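Local coordinates for protein putative hydantoin racemase (Klebsiella pneumoniae subsp. pneumoniae, PDB 3QVL) that racemises allantoin, as an allantoin racemase of the HyuE racemase family, and probably also interconverts the D and L forms of other 5-monosubstituted hydantoins, at residues 111-117 with 138-144; 162-167 with 192-196; 58-63 with 85-90. All blocks are in the same frame, centred on the assembly; numbering follows the deposited sequence.

Interaction 1: 111-117 with 138-144; sequences RFSIVTT and CAALHAI. With 5HY ([(4R)-2,5-dioxoimidazolidin-4-yl]acetic acid), chain C.
Strands 112-116 and 138-143 run parallel, their axes 4.6 Å apart at an angle of 14°, joined by five backbone hydrogen bonds from Ala139 N to Phe112 O at one end to Ile144 N and Thr116 O at the other. The straightest links Thr116 N to His142 O at 2.8 Å, with 174° at the hydrogen. On one face of the sheet the Phe112 ring lies under the backbone of Cys138, whose CA sits 4.2 Å from the ring centroid, almost on the ring normal, a CH-pi contact. With chi1 62°, the ring takes the crowded position between backbone N and carbonyl carbon, which turns it toward the neighbouring strand. Cys138 SG approaches the same ring obliquely. Farther along this face Ile114 and Leu141 lie side by side, Ile114 CD1 4.0 Å from Leu141 CD2. The opposite face carries Val115 and His142; His142 NE2 is hydrogen-bonded to Asp173. Ala139 CB covers one face of the Arg111 guanidinium, 3.9 Å from Arg111 CZ, while Arg111 NH1 is hydrogen-bonded to Gly174 O. Beyond the strand end, Thr117 OG1 donates to ligand carboxylate oxygen OD1 over 2.7 Å; Thr116 OG1 is hydrogen-bonded to Gly181 O, another pocket residue. With helix 122-132 the strands form a beta-alpha-beta crossover, and the C-terminal end of strand 112-116 brings both threonines to the ligand pocket, the usual binding-site position in a parallel alpha/beta fold.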
# COMPACT_ATOMS: atom_id res chain seq x y z
N ARG A 111 -8.71 7.21 14.34
CA ARG A 111 -7.79 8.06 13.59
C ARG A 111 -7.38 9.29 14.41
O ARG A 111 -8.14 9.76 15.26
CB ARG A 111 -8.40 8.50 12.26
CG ARG A 111 -8.69 7.35 11.29
CD ARG A 111 -8.95 7.86 9.88
NE ARG A 111 -10.06 8.81 9.82
CZ ARG A 111 -10.34 9.58 8.78
NH1 ARG A 111 -11.38 10.41 8.83
NH2 ARG A 111 -9.60 9.53 7.68
N PHE A 112 -6.18 9.79 14.14
CA PHE A 112 -5.65 10.96 14.84
C PHE A 112 -5.19 12.05 13.88
O PHE A 112 -4.92 11.79 12.70
CB PHE A 112 -4.50 10.56 15.78
CG PHE A 112 -3.31 9.95 15.07
CD1 PHE A 112 -2.29 10.76 14.57
CD2 PHE A 112 -3.20 8.57 14.92
CE1 PHE A 112 -1.19 10.21 13.93
CE2 PHE A 112 -2.10 8.01 14.27
CZ PHE A 112 -1.09 8.83 13.77
N SER A 113 -5.10 13.27 14.39
CA SER A 113 -4.52 14.39 13.65
C SER A 113 -3.23 14.84 14.33
O SER A 113 -3.14 14.86 15.56
CB SER A 113 -5.50 15.55 13.56
OG SER A 113 -6.64 15.19 12.81
N ILE A 114 -2.24 15.20 13.52
CA ILE A 114 -0.96 15.70 14.03
C ILE A 114 -0.93 17.23 13.96
O ILE A 114 -1.30 17.82 12.94
CB ILE A 114 0.25 15.10 13.27
CG1 ILE A 114 0.33 13.58 13.51
CG2 ILE A 114 1.57 15.77 13.70
CD1 ILE A 114 1.29 12.85 12.59
N VAL A 115 -0.50 17.86 15.05
CA VAL A 115 -0.29 19.30 15.09
C VAL A 115 1.17 19.57 15.46
O VAL A 115 1.58 19.39 16.61
CB VAL A 115 -1.25 20.01 16.08
CG1 VAL A 115 -0.98 21.52 16.11
CG2 VAL A 115 -2.71 19.75 15.72
N THR A 116 1.95 19.99 14.46
CA THR A 116 3.37 20.31 14.66
C THR A 116 3.61 21.82 14.51
O THR A 116 2.65 22.59 14.40
CB THR A 116 4.28 19.46 13.73
OG1 THR A 116 5.65 19.59 14.14
CG2 THR A 116 4.14 19.88 12.26
N THR A 117 4.87 22.24 14.52
CA THR A 117 5.20 23.66 14.57
C THR A 117 5.48 24.28 13.19
O THR A 117 4.75 25.17 12.75
CB THR A 117 6.36 23.95 15.56
OG1 THR A 117 6.32 23.02 16.64
CG2 THR A 117 6.25 25.36 16.12
N CYS A 138 -3.76 8.17 10.36
CA CYS A 138 -3.62 9.62 10.45
C CYS A 138 -4.57 10.33 9.48
O CYS A 138 -4.41 10.23 8.26
CB CYS A 138 -2.18 10.06 10.21
SG CYS A 138 -1.91 11.84 10.44
N ALA A 139 -5.55 11.03 10.04
CA ALA A 139 -6.55 11.75 9.26
C ALA A 139 -5.97 12.98 8.56
O ALA A 139 -6.29 13.24 7.40
CB ALA A 139 -7.73 12.14 10.14
N ALA A 140 -5.12 13.72 9.27
CA ALA A 140 -4.50 14.94 8.75
C ALA A 140 -3.26 15.34 9.53
O ALA A 140 -3.09 14.96 10.69
CB ALA A 140 -5.52 16.08 8.73
N LEU A 141 -2.40 16.12 8.88
CA LEU A 141 -1.22 16.70 9.52
C LEU A 141 -1.28 18.22 9.37
O LEU A 141 -1.55 18.72 8.28
CB LEU A 141 0.07 16.16 8.90
CG LEU A 141 0.41 14.67 8.98
CD1 LEU A 141 -0.21 13.91 7.81
CD2 LEU A 141 1.91 14.50 8.98
N HIS A 142 -1.03 18.93 10.46
CA HIS A 142 -1.08 20.39 10.45
C HIS A 142 0.15 21.00 11.11
O HIS A 142 0.76 20.39 11.99
CB HIS A 142 -2.33 20.89 11.18
CG HIS A 142 -3.60 20.23 10.76
ND1 HIS A 142 -4.13 20.36 9.49
CD2 HIS A 142 -4.46 19.44 11.44
CE1 HIS A 142 -5.26 19.68 9.41
NE2 HIS A 142 -5.48 19.11 10.58
N ALA A 143 0.49 22.21 10.68
CA ALA A 143 1.53 23.00 11.31
C ALA A 143 0.98 24.37 11.70
O ALA A 143 0.15 24.93 10.98
CB ALA A 143 2.72 23.16 10.38
N ILE A 144 1.42 24.88 12.85
CA ILE A 144 0.96 26.19 13.33
C ILE A 144 1.71 27.36 12.69
O ILE A 144 1.39 28.53 12.93
CB ILE A 144 1.00 26.30 14.89
CG1 ILE A 144 2.43 26.11 15.42
CG2 ILE A 144 0.02 25.31 15.52
CD1 ILE A 144 2.63 26.61 16.84
C 5HY C . 10.91 18.57 18.04
N 5HY C . 12.05 19.69 16.39
O 5HY C . 10.13 17.86 18.67
CA 5HY C . 10.95 18.73 16.53
CB 5HY C . 9.62 19.27 15.95
CG 5HY C . 9.03 20.50 16.65
OAB 5HY C . 13.50 20.68 17.81
NAF 5HY C . 11.89 19.29 18.59
CAI 5HY C . 12.54 19.93 17.61
OD1 5HY C . 8.09 21.07 16.06
OD2 5HY C . 9.50 20.85 17.75

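Interaction 2: 162-167 with 192-196; sequences VRERCI and LTREL
Arg163 and Glu195 meet at the solvent-facing side of this helix pair, where Arg163 NE donates to Glu195 OE2 in a salt bridge. The modelled separation of Arg163 NE and Glu195 OE2, 2.5 Å, is short for such a pair, so the exact length is doubtful. The bond is bent, 145° at the hydrogen; it uses the syn lone pair of OE2, and the oxygen stands 22° out of the guanidinium plane. An extended Arg163 chain, CG anti to the backbone N, carries NE across the gap, and its CG passes over Leu192 CD2 at 3.9 Å. Below the salt bridge the contact is apolar. Leu196 spreads its two methyls over the facing helix: CD1 packs on Cys166 CB and CD2 on Ile167 CG1, each at 3.6 Å. Leu192 CD1 meets Val162 CG1 at 4.0 Å, the two side chains crossing at about a right angle. In the next shell, Ile167 CD1 lies over one face of the Arg163 guanidinium, and Glu160 forms a second salt bridge through Arg163 NH1, so that two carboxylates restrain this group. Segments 162-167 and 192-196 cross at -46°, their axes 11.5 Å apart at closest. Inward, Val162 and Cys166 rest on Leu180 and Ile178 of strand 177-180, which lies between the two helices in the chain, while Thr193 packs against Leu219 of a neighbouring subunit.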
# COMPACT_ATOMS: atom_id res chain seq x y z
N VAL A 162 -1.64 26.29 18.91
CA VAL A 162 -1.81 24.84 19.04
C VAL A 162 -3.25 24.52 19.45
O VAL A 162 -3.91 23.67 18.83
CB VAL A 162 -0.80 24.22 20.04
CG1 VAL A 162 -1.15 22.77 20.36
CG2 VAL A 162 0.62 24.31 19.50
N ARG A 163 -3.73 25.21 20.48
CA ARG A 163 -5.10 25.04 20.98
C ARG A 163 -6.14 25.27 19.88
O ARG A 163 -7.02 24.43 19.68
CB ARG A 163 -5.34 25.99 22.16
CG ARG A 163 -6.72 25.86 22.81
CD ARG A 163 -6.94 26.97 23.82
NE ARG A 163 -8.36 27.15 24.13
CZ ARG A 163 -9.19 27.96 23.48
NH1 ARG A 163 -8.75 28.70 22.46
NH2 ARG A 163 -10.46 28.04 23.84
N GLU A 164 -6.02 26.39 19.17
CA GLU A 164 -6.94 26.75 18.09
C GLU A 164 -6.91 25.74 16.94
O GLU A 164 -7.95 25.40 16.38
CB GLU A 164 -6.63 28.15 17.56
CG GLU A 164 -7.01 29.28 18.52
CD GLU A 164 -6.57 30.65 18.03
OE1 GLU A 164 -6.15 30.78 16.86
OE2 GLU A 164 -6.65 31.61 18.82
N ARG A 165 -5.70 25.27 16.61
CA ARG A 165 -5.53 24.26 15.57
C ARG A 165 -6.07 22.89 15.95
O ARG A 165 -6.57 22.16 15.10
CB ARG A 165 -4.06 24.17 15.15
CG ARG A 165 -3.83 24.53 13.69
CD ARG A 165 -3.87 23.28 12.85
NE ARG A 165 -4.48 23.47 11.53
CZ ARG A 165 -5.67 23.00 11.18
NH1 ARG A 165 -6.41 22.31 12.04
NH2 ARG A 165 -6.13 23.22 9.95
N CYS A 166 -5.99 22.56 17.24
CA CYS A 166 -6.56 21.32 17.77
C CYS A 166 -8.09 21.34 17.67
O CYS A 166 -8.70 20.35 17.26
CB CYS A 166 -6.13 21.09 19.22
SG CYS A 166 -4.41 20.59 19.42
N ILE A 167 -8.69 22.46 18.05
CA ILE A 167 -10.14 22.66 17.97
C ILE A 167 -10.63 22.52 16.53
O ILE A 167 -11.63 21.85 16.26
CB ILE A 167 -10.58 24.03 18.56
CG1 ILE A 167 -10.26 24.09 20.06
CG2 ILE A 167 -12.08 24.28 18.33
CD1 ILE A 167 -10.27 25.50 20.65
N LEU A 192 -5.01 20.39 27.44
CA LEU A 192 -5.78 20.27 26.21
C LEU A 192 -6.71 19.06 26.21
O LEU A 192 -7.81 19.12 25.66
CB LEU A 192 -4.85 20.23 24.98
CG LEU A 192 -4.13 21.53 24.58
CD1 LEU A 192 -3.14 21.25 23.46
CD2 LEU A 192 -5.11 22.62 24.17
N THR A 193 -6.27 17.97 26.83
CA THR A 193 -7.10 16.77 26.99
C THR A 193 -8.33 17.07 27.85
O THR A 193 -9.45 16.68 27.50
CB THR A 193 -6.29 15.59 27.59
OG1 THR A 193 -5.24 15.21 26.69
CG2 THR A 193 -7.18 14.37 27.86
N ARG A 194 -8.12 17.78 28.95
CA ARG A 194 -9.20 18.16 29.86
C ARG A 194 -10.15 19.19 29.23
O ARG A 194 -11.36 19.12 29.42
CB ARG A 194 -8.64 18.71 31.17
N GLU A 195 -9.58 20.12 28.46
CA GLU A 195 -10.33 21.20 27.84
C GLU A 195 -11.17 20.73 26.65
O GLU A 195 -12.33 21.12 26.51
CB GLU A 195 -9.38 22.32 27.41
CG GLU A 195 -10.06 23.62 27.00
CD GLU A 195 -9.11 24.59 26.33
OE1 GLU A 195 -7.97 24.76 26.82
OE2 GLU A 195 -9.50 25.20 25.31
N LEU A 196 -10.58 19.90 25.79
CA LEU A 196 -11.22 19.48 24.55
C LEU A 196 -11.98 18.15 24.67
O LEU A 196 -12.69 17.76 23.73
CB LEU A 196 -10.20 19.40 23.41
CG LEU A 196 -9.31 20.62 23.15
CD1 LEU A 196 -8.35 20.35 22.01
CD2 LEU A 196 -10.13 21.88 22.87

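Interaction 3: 58-63 with 85-90; sequences VLEQIR and AARELA
Leu59, Ile62 and Leu89, nearly equal in the surface they bury here, interlock helices 48-68 and 83-89. The segment axes come within 9.7 Å and diverge by only 20°, so the two segments run nearly parallel. Small residues let them approach: the CA atoms of Leu59 and Ala86 are 5.9 Å apart. Leu59 reaches the other helix with one branch, CD2, which settles against the backbone at Ala85, 3.6 Å from Ala85 C, and also touches Ala85 CB. Ile62 divides its contacts between its branches. CG1 lies against Ala86 CB at 3.7 Å, with CD1 beside the same methyl, while CG2 fits between Leu89 CD2 and Ala90 CB, 3.7 Å from each. Leu89 comes from the other helix and slides past Ile62 in the opposite direction. Its CG stands anti to the backbone N (chi1 -171°), which extends the chain across the gap and brings CD2 to 3.5 Å from Leu59 O. Leu59 O already accepts the helical hydrogen bond from Arg63 N, 2.9 Å away, and the methyl covers it from the side of the facing helix. On the inward side Val58 and Ala86 both pack on Ile75, and Ile62 and Ala90 on His73, so strand 72-75 forms the floor beneath the pair. Toward the outside, Phe49 of a neighbouring subunit packs on Leu59, Ala85 and Leu89. No hydrogen bond or salt bridge crosses between the two segments. Their association therefore rests on shape and the burial of hydrocarbon, with branched side chains fitted against alanines, while charged groups at the margins form salt bridges of their own: Arg63 with Glu67, Arg87 with Glu99, and Glu88 with Arg120 of the same neighbouring subunit.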
# COMPACT_ATOMS: atom_id res chain seq x y z
N VAL A 58 22.30 12.57 19.62
CA VAL A 58 21.58 11.50 20.32
C VAL A 58 22.53 10.36 20.67
O VAL A 58 22.55 9.89 21.81
CB VAL A 58 20.38 10.97 19.48
CG1 VAL A 58 19.84 9.66 20.05
CG2 VAL A 58 19.27 12.01 19.41
N LEU A 59 23.33 9.93 19.69
CA LEU A 59 24.29 8.83 19.87
C LEU A 59 25.33 9.12 20.95
O LEU A 59 25.72 8.21 21.70
CB LEU A 59 24.97 8.48 18.55
CG LEU A 59 24.11 7.85 17.45
CD1 LEU A 59 24.91 7.70 16.17
CD2 LEU A 59 23.54 6.51 17.89
N GLU A 60 25.78 10.37 21.02
CA GLU A 60 26.70 10.81 22.06
C GLU A 60 26.09 10.62 23.45
O GLU A 60 26.78 10.18 24.38
CB GLU A 60 27.10 12.27 21.85
N GLN A 61 24.81 10.94 23.58
CA GLN A 61 24.09 10.77 24.85
C GLN A 61 23.73 9.32 25.14
O GLN A 61 23.74 8.90 26.30
CB GLN A 61 22.85 11.67 24.91
CG GLN A 61 23.16 13.17 25.04
CD GLN A 61 24.08 13.50 26.21
OE1 GLN A 61 25.07 14.22 26.05
NE2 GLN A 61 23.77 12.97 27.39
N ILE A 62 23.41 8.56 24.09
CA ILE A 62 23.18 7.11 24.21
C ILE A 62 24.41 6.42 24.80
O ILE A 62 24.30 5.60 25.71
CB ILE A 62 22.81 6.47 22.84
CG1 ILE A 62 21.43 6.95 22.34
CG2 ILE A 62 22.86 4.93 22.90
CD1 ILE A 62 20.23 6.40 23.10
N ARG A 63 25.58 6.78 24.27
CA ARG A 63 26.86 6.29 24.77
C ARG A 63 27.03 6.60 26.26
O ARG A 63 27.39 5.71 27.03
CB ARG A 63 28.01 6.89 23.95
CG ARG A 63 29.41 6.38 24.30
CD ARG A 63 30.11 7.26 25.33
NE ARG A 63 30.33 8.62 24.83
CZ ARG A 63 30.40 9.70 25.59
NH1 ARG A 63 30.60 10.89 25.03
NH2 ARG A 63 30.25 9.61 26.91
N ALA A 85 19.79 3.81 14.87
CA ALA A 85 21.20 3.94 15.24
C ALA A 85 21.37 3.82 16.75
O ALA A 85 22.28 3.14 17.23
CB ALA A 85 21.76 5.27 14.74
N ALA A 86 20.48 4.48 17.49
CA ALA A 86 20.47 4.44 18.96
C ALA A 86 20.17 3.04 19.49
O ALA A 86 20.76 2.61 20.48
CB ALA A 86 19.48 5.45 19.51
N ARG A 87 19.25 2.34 18.83
CA ARG A 87 18.88 0.98 19.22
C ARG A 87 20.02 -0.01 19.04
O ARG A 87 20.14 -0.97 19.80
CB ARG A 87 17.62 0.52 18.48
CG ARG A 87 16.36 1.18 19.00
CD ARG A 87 15.12 0.69 18.29
NE ARG A 87 13.94 1.34 18.86
CZ ARG A 87 12.70 1.22 18.39
NH1 ARG A 87 12.44 0.47 17.33
NH2 ARG A 87 11.71 1.86 19.00
N GLU A 88 20.87 0.24 18.04
CA GLU A 88 22.07 -0.56 17.82
C GLU A 88 23.09 -0.34 18.94
O GLU A 88 23.64 -1.31 19.48
CB GLU A 88 22.71 -0.24 16.47
CG GLU A 88 21.95 -0.77 15.27
CD GLU A 88 22.70 -0.56 13.96
OE1 GLU A 88 23.74 0.13 13.96
OE2 GLU A 88 22.25 -1.09 12.93
N LEU A 89 23.31 0.92 19.29
CA LEU A 89 24.32 1.29 20.29
C LEU A 89 23.89 0.94 21.72
O LEU A 89 24.70 0.46 22.51
CB LEU A 89 24.68 2.77 20.18
CG LEU A 89 25.85 3.32 21.00
CD1 LEU A 89 27.17 2.63 20.65
CD2 LEU A 89 25.98 4.83 20.83
N ALA A 90 22.62 1.19 22.05
CA ALA A 90 22.12 0.97 23.41
C ALA A 90 21.77 -0.48 23.68
O ALA A 90 21.43 -1.24 22.77
CB ALA A 90 20.91 1.86 23.67

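Overall arrangement
The three contacts divide between two parallel four-stranded sheets and the helices that cover them. Interactions 1 and 2 belong to the same half, with centres 12 Å apart, and they touch: His142 packs tightly on Arg165, while Val115 and Ile144 pack on helix 157-172. Interaction 3 lies on the opposite side of the chain's centre, beside the other sheet, about 29 Å from interaction 1 and 34 Å from interaction 2, centre to centre. The ligand lies between these halves, hydrogen-bonded to Asn10, Ile45 and Phe78 from one and to Thr117, Ser182 and Gly183 from the other. Interaction 1 reaches it directly, whereas the side chains of Val162 and Val58 remain about 9 and 10 Å from a bound ligand.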